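PDB 3CJE: OsmC-like protein from Jannaschia sp., which probably protects the cell against organic hydroperoxides by reducing them, as OsmC-family peroxidases do through reactive cysteine thiols. Local coordinates for residues Asn29-Ala34 and Gly69-Val74. Sequence-based numbering, arbitrary orientation.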
ATOM      1  N   ASN A  29       9.312 -11.587  -6.205  1.00 16.02           N
ATOM      2  CA  ASN A  29       8.983 -11.899  -4.836  1.00 16.26           C
ATOM      3  C   ASN A  29       7.622 -12.560  -4.797  1.00 15.57           C
ATOM      4  O   ASN A  29       6.658 -11.990  -5.308  1.00 17.68           O
ATOM      5  CB  ASN A  29       8.975 -10.625  -4.007  1.00 16.10           C
ATOM      6  CG  ASN A  29      10.322  -9.979  -3.951  1.00 21.04           C
ATOM      7  OD1 ASN A  29      11.329 -10.658  -3.753  1.00 19.10           O
ATOM      8  ND2 ASN A  29      10.347  -8.674  -4.183  1.00 23.43           N
ATOM      9  N   GLU A  30       7.536 -13.742  -4.195  0.50 14.62           N
ATOM     10  CA  GLU A  30       6.268 -14.445  -4.104  0.50 15.56           C
ATOM     11  C   GLU A  30       5.686 -14.240  -2.712  0.50 15.24           C
ATOM     12  O   GLU A  30       6.293 -14.655  -1.724  0.50 16.88           O
ATOM     13  CB  GLU A  30       6.484 -15.915  -4.438  0.50 15.80           C
ATOM     14  CG  GLU A  30       6.790 -16.095  -5.922  0.50 14.98           C
ATOM     15  CD  GLU A  30       7.021 -17.548  -6.360  0.50 21.99           C
ATOM     16  OE1 GLU A  30       7.185 -18.433  -5.495  0.50 22.66           O
ATOM     17  OE2 GLU A  30       7.052 -17.792  -7.597  0.50 32.12           O
ATOM     18  N   LEU A  31       4.524 -13.574  -2.674  1.00 15.75           N
ATOM     19  CA  LEU A  31       3.955 -12.990  -1.496  1.00 15.99           C
ATOM     20  C   LEU A  31       2.703 -13.761  -1.093  1.00 19.14           C
ATOM     21  O   LEU A  31       1.687 -13.631  -1.738  1.00 21.29           O
ATOM     22  CB  LEU A  31       3.619 -11.526  -1.780  1.00 17.52           C
ATOM     23  CG  LEU A  31       4.823 -10.710  -2.270  1.00 22.47           C
ATOM     24  CD1 LEU A  31       4.465  -9.428  -2.961  1.00 20.96           C
ATOM     25  CD2 LEU A  31       5.825 -10.533  -1.095  1.00 21.66           C
ATOM     26  N   ASP A  32       2.808 -14.533  -0.017  1.00 17.47           N
ATOM     27  CA  ASP A  32       1.712 -15.303   0.538  1.00 16.77           C
ATOM     28  C   ASP A  32       1.016 -14.437   1.586  1.00 16.61           C
ATOM     29  O   ASP A  32       1.465 -14.325   2.721  1.00 16.41           O
ATOM     30  CB  ASP A  32       2.259 -16.574   1.186  1.00 17.88           C
ATOM     31  CG  ASP A  32       1.194 -17.421   1.878  1.00 32.26           C
ATOM     32  OD1 ASP A  32      -0.065 -17.193   1.723  1.00 32.66           O
ATOM     33  OD2 ASP A  32       1.668 -18.335   2.627  1.00 40.70           O
ATOM     34  N   VAL A  33      -0.079 -13.797   1.182  1.00 16.11           N
ATOM     35  CA  VAL A  33      -0.829 -12.888   2.050  1.00 15.15           C
ATOM     36  C   VAL A  33      -1.980 -13.601   2.701  1.00 16.29           C
ATOM     37  O   VAL A  33      -2.638 -14.469   2.083  1.00 16.28           O
ATOM     38  CB  VAL A  33      -1.375 -11.662   1.247  1.00 16.65           C
ATOM     39  CG1 VAL A  33      -2.200 -10.724   2.128  1.00 18.58           C
ATOM     40  CG2 VAL A  33      -0.233 -10.912   0.564  1.00 17.63           C
ATOM     41  N   ALA A  34      -2.188 -13.333   3.983  1.00 15.32           N
ATOM     42  CA  ALA A  34      -3.370 -13.830   4.657  1.00 15.08           C
ATOM     43  C   ALA A  34      -4.090 -12.723   5.412  1.00 16.95           C
ATOM     44  O   ALA A  34      -3.443 -11.923   6.097  1.00 16.56           O
ATOM     45  CB  ALA A  34      -2.994 -14.910   5.669  1.00 16.60           C
ATOM     46  N   GLY A  69       2.476  -5.073  -1.315  1.00 15.99           N
ATOM     47  CA  GLY A  69       3.300  -3.959  -1.769  1.00 16.28           C
ATOM     48  C   GLY A  69       4.385  -3.608  -0.792  1.00 14.69           C
ATOM     49  O   GLY A  69       5.539  -3.430  -1.141  1.00 15.67           O
ATOM     50  N   LEU A  70       4.017  -3.500   0.483  1.00 15.80           N
ATOM     51  CA  LEU A  70       4.991  -3.139   1.527  1.00 15.05           C
ATOM     52  C   LEU A  70       6.058  -4.205   1.624  1.00 15.72           C
ATOM     53  O   LEU A  70       7.230  -3.894   1.613  1.00 14.61           O
ATOM     54  CB  LEU A  70       4.262  -2.999   2.846  1.00 15.73           C
ATOM     55  CG  LEU A  70       5.183  -2.710   4.029  1.00 16.36           C
ATOM     56  CD1 LEU A  70       6.125  -1.464   3.845  1.00 17.42           C
ATOM     57  CD2 LEU A  70       4.348  -2.632   5.311  1.00 18.86           C
ATOM     58  N   THR A  71       5.643  -5.477   1.678  1.00 15.98           N
ATOM     59  CA  THR A  71       6.590  -6.597   1.825  1.00 15.21           C
ATOM     60  C   THR A  71       7.511  -6.657   0.598  1.00 14.18           C
ATOM     61  O   THR A  71       8.739  -6.802   0.722  1.00 16.11           O
ATOM     62  CB  THR A  71       5.842  -7.914   2.052  1.00 16.38           C
ATOM     63  OG1 THR A  71       4.915  -7.728   3.150  1.00 17.34           O
ATOM     64  CG2 THR A  71       6.802  -9.056   2.362  1.00 19.08           C
ATOM     65  N   GLY A  72       6.927  -6.548  -0.592  1.00 14.99           N
ATOM     66  CA  GLY A  72       7.674  -6.570  -1.838  1.00 16.59           C
ATOM     67  C   GLY A  72       8.647  -5.411  -1.969  1.00 17.12           C
ATOM     68  O   GLY A  72       9.743  -5.585  -2.477  1.00 16.33           O
ATOM     69  N   CYS A  73       8.245  -4.244  -1.482  1.00 16.63           N
ATOM     70  CA  CYS A  73       9.102  -3.029  -1.534  1.00 17.24           C
ATOM     71  C   CYS A  73      10.361  -3.255  -0.676  1.00 16.18           C
ATOM     72  O   CYS A  73      11.495  -3.085  -1.135  1.00 17.39           O
ATOM     73  CB  CYS A  73       8.326  -1.803  -1.102  1.00 19.07           C
ATOM     74  SG  CYS A  73       9.204  -0.243  -1.616  1.00 28.52           S
ATOM     75  N   VAL A  74      10.163  -3.731   0.547  1.00 16.11           N
ATOM     76  CA  VAL A  74      11.264  -4.012   1.467  1.00 15.88           C
ATOM     77  C   VAL A  74      12.205  -5.039   0.859  1.00 14.72           C
ATOM     78  O   VAL A  74      13.421  -4.868   0.810  1.00 16.41           O
ATOM     79  CB  VAL A  74      10.732  -4.512   2.836  1.00 17.64           C
ATOM     80  CG1 VAL A  74      11.869  -5.096   3.714  1.00 23.78           C
ATOM     81  CG2 VAL A  74      10.032  -3.339   3.572  1.00 21.18           C
TER
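With CG anti to the carbonyl carbon (chi1 -56°), Leu31 extends toward the helix, where Thr71, its CG2 anti to the backbone N, offers a methyl. The two side chains pass alongside each other in opposite directions, with Leu31 CD2 3.9 Å from Thr71 CG2 and 4.1 Å from Thr71 CB. The same leucine methyl reaches the backbone at the next residue, 4.2 Å from Gly72 N. At Gly72, which has no side chain, the backbones come closest, Gly72 CA 6.3 Å from Asn29 CA. The amide nitrogen of Asn29 comes up to Gly72, ND2 3.6 Å from Gly72 O, with no hydrogen bond between them. Asn29 OD1 accepts from Arg79, ND2 bonds weakly to Thr47, and Gly72 O receives the hydroxyl of Thr76; Thr71 OG1 turns back to Ile67 O, leaving its methyl for the leucine. Over the segments 29-34 and 69-74 the two axes run roughly antiparallel, at 148°, and come within 9.1 Å. The contact thus packs helix 62-81 onto the antiparallel sheet, where strand 28-37 lies between 41-47 and 13-24; Cys19 of the latter touches both Leu31 and Thr71, strand 93-105 adds Val94 and Cys96 beside Thr71, and helix 143-148 packs against Leu70, Cys73 and Val74.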